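Local coordinates for ThiJ/PfpI family protein (Pseudomonas syringae pv. tomato, PDB 3EWN) that is of unknown function but belongs to the DJ-1/PfpI family, whose glutaminase-like fold it probably shares, at residues A220-R223 with T224-E228; L179-G182 with L183-A187. One frame throughout, in Å; residues are numbered along the deposited sequence.

Interaction 1. Residues A220-R223 with T224-E228; sequences AHVR and TAMIE
R223 and I227, one helical turn apart, show how two side chains four residues apart can share one stripe of a helix. They run side by side and point the same way, with R223 CG 3.6 Å from I227 CD1. CG of R223 stands opposite its own backbone N (chi1 175°), which lays the first methylenes alongside the isoleucine. I227 instead directs CG1 back over the preceding turn (chi1 -71°), where it lies 3.1 Å from R223 O; the same carbonyl accepts a 2.8 Å hydrogen bond from I227 N. A bend at chi3 (54°) then turns the arginine away from I227 and toward the start of the helix, where NH1 is hydrogen-bonded to A218 O. The aliphatic stem thus serves the apolar contact while the guanidinium end is tied to the residues leading into the helix. M215, in a loop, packs on both side chains.

T224 turns OG1 back over the preceding turn, as I227 does CG1, to 3.0 Å from A220 O, the carbonyl that also takes a 2.9 Å bond from T224 N. On the buried side, M226, a selenomethionine, brings CG to 3.4 Å from V222 O and to a looser 4.4 Å from V222 CG1. V222 and M226 pack on E196 and M11 of the second subunit, respectively. The whole is an i to i+4 arrangement along nearly all of the short alpha helix 220-229, amphipathic in that V222, A225 and M226 are buried and face the second subunit.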
ATOM      1  N   ALA A 220     -21.384   4.399 -15.735  1.00  9.20           N
ATOM      2  CA  ALA A 220     -22.492   3.543 -15.332  1.00  8.52           C
ATOM      3  C   ALA A 220     -22.211   2.062 -15.587  1.00  9.54           C
ATOM      4  O   ALA A 220     -22.520   1.215 -14.750  1.00 10.03           O
ATOM      5  CB  ALA A 220     -23.774   3.968 -16.051  1.00  9.25           C
ATOM      6  N   HIS A 221     -21.621   1.741 -16.734  1.00  8.53           N
ATOM      7  CA  HIS A 221     -21.338   0.346 -17.051  1.00  8.61           C
ATOM      8  C   HIS A 221     -20.285  -0.272 -16.135  1.00  9.51           C
ATOM      9  O   HIS A 221     -20.289  -1.481 -15.901  1.00 10.53           O
ATOM     10  CB  HIS A 221     -20.941   0.202 -18.530  1.00  9.84           C
ATOM     11  CG  HIS A 221     -19.873   1.148 -18.980  1.00  9.08           C
ATOM     12  ND1 HIS A 221     -18.535   0.814 -18.992  1.00 11.66           N
ATOM     13  CD2 HIS A 221     -19.949   2.407 -19.473  1.00  6.30           C
ATOM     14  CE1 HIS A 221     -17.835   1.825 -19.473  1.00  7.18           C
ATOM     15  NE2 HIS A 221     -18.670   2.803 -19.773  1.00 11.42           N
ATOM     16  N   VAL A 222     -19.385   0.553 -15.611  1.00  7.95           N
ATOM     17  CA  VAL A 222     -18.370   0.048 -14.694  1.00  7.65           C
ATOM     18  C   VAL A 222     -19.034  -0.228 -13.343  1.00  8.37           C
ATOM     19  O   VAL A 222     -18.783  -1.258 -12.707  1.00  8.92           O
ATOM     20  CB  VAL A 222     -17.219   1.065 -14.526  1.00  6.63           C
ATOM     21  CG1 VAL A 222     -16.295   0.646 -13.382  1.00  6.66           C
ATOM     22  CG2 VAL A 222     -16.425   1.143 -15.816  1.00  7.84           C
ATOM     23  N   ARG A 223     -19.888   0.693 -12.908  1.00  8.17           N
ATOM     24  CA  ARG A 223     -20.589   0.523 -11.642  1.00  9.13           C
ATOM     25  C   ARG A 223     -21.429  -0.752 -11.686  1.00  9.37           C
ATOM     26  O   ARG A 223     -21.344  -1.594 -10.793  1.00  9.91           O
ATOM     27  CB  ARG A 223     -21.488   1.733 -11.360  1.00 10.24           C
ATOM     28  CG  ARG A 223     -22.347   1.568 -10.111  1.00 17.08           C
ATOM     29  CD  ARG A 223     -23.062   2.849  -9.712  1.00 21.97           C
ATOM     30  NE  ARG A 223     -23.853   3.427 -10.795  1.00 26.58           N
ATOM     31  CZ  ARG A 223     -23.389   4.318 -11.665  1.00 28.36           C
ATOM     32  NH1 ARG A 223     -22.132   4.738 -11.582  1.00 31.54           N
ATOM     33  NH2 ARG A 223     -24.185   4.801 -12.610  1.00 27.33           N
ATOM     34  N   THR A 224     -22.229  -0.885 -12.741  1.00 10.28           N
ATOM     35  CA  THR A 224     -23.097  -2.046 -12.931  1.00 11.02           C
ATOM     36  C   THR A 224     -22.310  -3.354 -12.930  1.00 11.52           C
ATOM     37  O   THR A 224     -22.711  -4.333 -12.294  1.00 12.90           O
ATOM     38  CB  THR A 224     -23.867  -1.943 -14.268  1.00 12.59           C
ATOM     39  OG1 THR A 224     -24.728  -0.799 -14.236  1.00 16.12           O
ATOM     40  CG2 THR A 224     -24.699  -3.196 -14.510  1.00 16.26           C
ATOM     41  N   ALA A 225     -21.193  -3.364 -13.650  1.00 10.73           N
ATOM     42  CA  ALA A 225     -20.350  -4.549 -13.743  1.00 10.40           C
ATOM     43  C   ALA A 225     -19.774  -4.931 -12.389  1.00  9.68           C
ATOM     44  O   ALA A 225     -19.823  -6.095 -11.995  1.00 10.80           O
ATOM     45  CB  ALA A 225     -19.219  -4.309 -14.728  1.00 10.58           C
HETATM   46  N   MSE A 226     -19.225  -3.953 -11.675  1.00 10.06           N
HETATM   47  CA  MSE A 226     -18.633  -4.241 -10.377  1.00  9.70           C
HETATM   48  C   MSE A 226     -19.672  -4.611  -9.322  1.00 11.41           C
HETATM   49  O   MSE A 226     -19.390  -5.418  -8.434  1.00 11.81           O
HETATM   50  CB  MSE A 226     -17.768  -3.063  -9.902  1.00 11.46           C
HETATM   51  CG  MSE A 226     -16.506  -2.831 -10.759  1.00 10.97           C
HETATM   52 SE   MSE A 226     -15.397  -4.389 -11.023  1.00 17.55          SE
HETATM   53  CE  MSE A 226     -16.202  -5.044 -12.634  1.00 11.74           C
ATOM     54  N   ILE A 227     -20.868  -4.034  -9.404  1.00  9.96           N
ATOM     55  CA  ILE A 227     -21.903  -4.382  -8.439  1.00 12.34           C
ATOM     56  C   ILE A 227     -22.225  -5.869  -8.592  1.00 13.49           C
ATOM     57  O   ILE A 227     -22.436  -6.579  -7.604  1.00 12.65           O
ATOM     58  CB  ILE A 227     -23.179  -3.544  -8.651  1.00 11.59           C
ATOM     59  CG1 ILE A 227     -22.917  -2.099  -8.216  1.00 13.72           C
ATOM     60  CG2 ILE A 227     -24.343  -4.145  -7.859  1.00 13.52           C
ATOM     61  CD1 ILE A 227     -24.070  -1.152  -8.479  1.00 14.94           C
ATOM     62  N   GLU A 228     -22.236  -6.342  -9.836  1.00 13.24           N
ATOM     63  CA  GLU A 228     -22.513  -7.751 -10.110  1.00 14.07           C
ATOM     64  C   GLU A 228     -21.363  -8.663  -9.689  1.00 12.33           C
ATOM     65  O   GLU A 228     -21.582  -9.752  -9.162  1.00 13.06           O
ATOM     66  CB  GLU A 228     -22.801  -7.959 -11.600  1.00 16.86           C
ATOM     67  CG  GLU A 228     -24.137  -7.407 -12.034  1.00 21.96           C
ATOM     68  CD  GLU A 228     -25.260  -7.882 -11.130  1.00 25.66           C
ATOM     69  OE1 GLU A 228     -25.454  -9.113 -11.019  1.00 24.21           O
ATOM     70  OE2 GLU A 228     -25.940  -7.025 -10.523  1.00 27.01           O
TER

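Interaction 2. Residues L179-G182 with L183-A187; sequences LDFG and LSMVA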
ATOM      1  N   LEU A 179      -5.097   5.077   3.245  1.00  7.19           N
ATOM      2  CA  LEU A 179      -4.092   6.136   3.286  1.00  7.01           C
ATOM      3  C   LEU A 179      -4.634   7.397   3.949  1.00  7.07           C
ATOM      4  O   LEU A 179      -3.944   8.034   4.746  1.00  7.44           O
ATOM      5  CB  LEU A 179      -3.618   6.467   1.875  1.00  6.45           C
ATOM      6  CG  LEU A 179      -2.707   5.436   1.220  1.00  7.14           C
ATOM      7  CD1 LEU A 179      -2.522   5.776  -0.254  1.00  8.39           C
ATOM      8  CD2 LEU A 179      -1.364   5.413   1.948  1.00  8.58           C
ATOM      9  N   ASP A 180      -5.869   7.762   3.619  1.00  7.82           N
ATOM     10  CA  ASP A 180      -6.470   8.952   4.210  1.00  6.45           C
ATOM     11  C   ASP A 180      -6.757   8.698   5.683  1.00  9.00           C
ATOM     12  O   ASP A 180      -6.589   9.576   6.531  1.00  7.58           O
ATOM     13  CB  ASP A 180      -7.738   9.334   3.442  1.00  7.70           C
ATOM     14  CG  ASP A 180      -7.429   9.765   2.019  1.00  7.93           C
ATOM     15  OD1 ASP A 180      -6.364  10.384   1.826  1.00  7.34           O
ATOM     16  OD2 ASP A 180      -8.232   9.496   1.103  1.00  7.42           O
ATOM     17  N   PHE A 181      -7.185   7.481   5.978  1.00  8.47           N
ATOM     18  CA  PHE A 181      -7.449   7.075   7.346  1.00  8.88           C
ATOM     19  C   PHE A 181      -6.133   7.177   8.126  1.00  9.07           C
ATOM     20  O   PHE A 181      -6.084   7.733   9.227  1.00  8.53           O
ATOM     21  CB  PHE A 181      -7.949   5.629   7.345  1.00  8.32           C
ATOM     22  CG  PHE A 181      -7.696   4.895   8.629  1.00  9.30           C
ATOM     23  CD1 PHE A 181      -8.492   5.118   9.742  1.00 10.09           C
ATOM     24  CD2 PHE A 181      -6.645   3.994   8.724  1.00  9.15           C
ATOM     25  CE1 PHE A 181      -8.242   4.450  10.942  1.00 10.19           C
ATOM     26  CE2 PHE A 181      -6.385   3.322   9.914  1.00  9.11           C
ATOM     27  CZ  PHE A 181      -7.185   3.551  11.025  1.00  8.81           C
ATOM     28  N   GLY A 182      -5.068   6.644   7.537  1.00  9.03           N
ATOM     29  CA  GLY A 182      -3.763   6.658   8.181  1.00  7.57           C
ATOM     30  C   GLY A 182      -3.194   8.040   8.450  1.00  7.44           C
ATOM     31  O   GLY A 182      -2.721   8.320   9.551  1.00  8.39           O
ATOM     32  N   LEU A 183      -3.232   8.910   7.448  1.00  7.37           N
ATOM     33  CA  LEU A 183      -2.701  10.257   7.616  1.00  6.71           C
ATOM     34  C   LEU A 183      -3.463  10.997   8.716  1.00  7.50           C
ATOM     35  O   LEU A 183      -2.879  11.741   9.505  1.00  7.31           O
ATOM     36  CB  LEU A 183      -2.794  11.027   6.296  1.00  7.12           C
ATOM     37  CG  LEU A 183      -2.065  12.372   6.215  1.00  8.56           C
ATOM     38  CD1 LEU A 183      -0.565  12.177   6.483  1.00  7.89           C
ATOM     39  CD2 LEU A 183      -2.284  12.976   4.835  1.00  9.07           C
ATOM     40  N   SER A 184      -4.772  10.792   8.766  1.00  8.31           N
ATOM     41  CA  SER A 184      -5.575  11.426   9.797  1.00  8.98           C
ATOM     42  C   SER A 184      -5.186  10.865  11.163  1.00  9.04           C
ATOM     43  O   SER A 184      -5.144  11.597  12.152  1.00  9.56           O
ATOM     44  CB  SER A 184      -7.061  11.194   9.535  1.00 10.01           C
ATOM     45  OG  SER A 184      -7.491  11.947   8.414  1.00 12.50           O
HETATM   46  N   MSE A 185      -4.906   9.565  11.225  1.00  8.76           N
HETATM   47  CA  MSE A 185      -4.512   8.957  12.494  1.00 10.26           C
HETATM   48  C   MSE A 185      -3.179   9.531  12.975  1.00  9.91           C
HETATM   49  O   MSE A 185      -2.986   9.764  14.171  1.00  9.22           O
HETATM   50  CB  MSE A 185      -4.402   7.431  12.362  1.00 10.99           C
HETATM   51  CG  MSE A 185      -5.751   6.687  12.302  1.00 12.60           C
HETATM   52 SE   MSE A 185      -6.878   6.949  13.856  1.00 21.35          SE
HETATM   53  CE  MSE A 185      -5.743   6.196  15.203  1.00 15.39           C
ATOM     54  N   VAL A 186      -2.254   9.757  12.047  1.00  8.42           N
ATOM     55  CA  VAL A 186      -0.957  10.319  12.418  1.00  8.33           C
ATOM     56  C   VAL A 186      -1.134  11.684  13.088  1.00  8.85           C
ATOM     57  O   VAL A 186      -0.468  11.993  14.075  1.00  9.15           O
ATOM     58  CB  VAL A 186      -0.036  10.474  11.182  1.00  8.23           C
ATOM     59  CG1 VAL A 186       1.208  11.279  11.551  1.00  8.28           C
ATOM     60  CG2 VAL A 186       0.363   9.096  10.651  1.00  8.76           C
ATOM     61  N   ALA A 187      -2.034  12.507  12.555  1.00  8.36           N
ATOM     62  CA  ALA A 187      -2.268  13.828  13.134  1.00  8.57           C
ATOM     63  C   ALA A 187      -2.954  13.695  14.495  1.00  9.16           C
ATOM     64  O   ALA A 187      -2.663  14.446  15.426  1.00 11.10           O
ATOM     65  CB  ALA A 187      -3.125  14.669  12.194  1.00  7.65           C
TER
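F181 and M185 form a Met-aromatic pair one turn apart in helix 177-189, which follows strand 169-172 in the alpha/beta fold of the DJ-1/PfpI family. The contact is made first by carbon: M185 CG sits over one face of the ring, 3.9 Å from its centroid and 23° off the normal, a CH-pi arrangement displaced toward CE1 and CZ. The selenium of this selenomethionine lies farther off, 4.9 Å from the centroid, in an oblique position. M185 places CG beside its own backbone N (chi1 -75°), which brings that carbon back over the preceding turn, 3.3 Å from F181 O; further bends carry the selenium past the rim of the ring.

Beneath the pair the backbone is a regular helix, in which M185 N donates to F181 O at 3.0 Å. Farther out, F181 rests on T121 and V123 and M185 on Y119, all of strand 119-123, so the pair joins this helix to the central sheet. In relatives, the equivalent strand leads into the nucleophile elbow.

On another side of the helix the buried carboxylate of D180 has several partners. OD1 is hydrogen-bonded to Y204 OH, while OD2 combines a salt bridge to R162 NE with a hydrogen bond from the backbone N of D207 of the second subunit.

Overall arrangement
Interactions 1 and 2 apply the same i to i+4 spacing in different settings. Interaction 2 is buried, its centre about 10 Å from the centre of the chain, whereas the centre of interaction 1 lies about 25 Å from it and its residues are only partly covered. Their centres are about 30 Å apart and their nearest atoms about 19 Å, so neither touches the other. The second subunit of the crystallographic assembly relates them nonetheless. Helix 192-201 covers L183 and V186 within its own chain, and its counterpart in the second subunit presents E196 to V222. Interaction 2 also reaches the partner directly, L179 packing on L179 of the second subunit, and it packs against strand 119-123 of the central sheet.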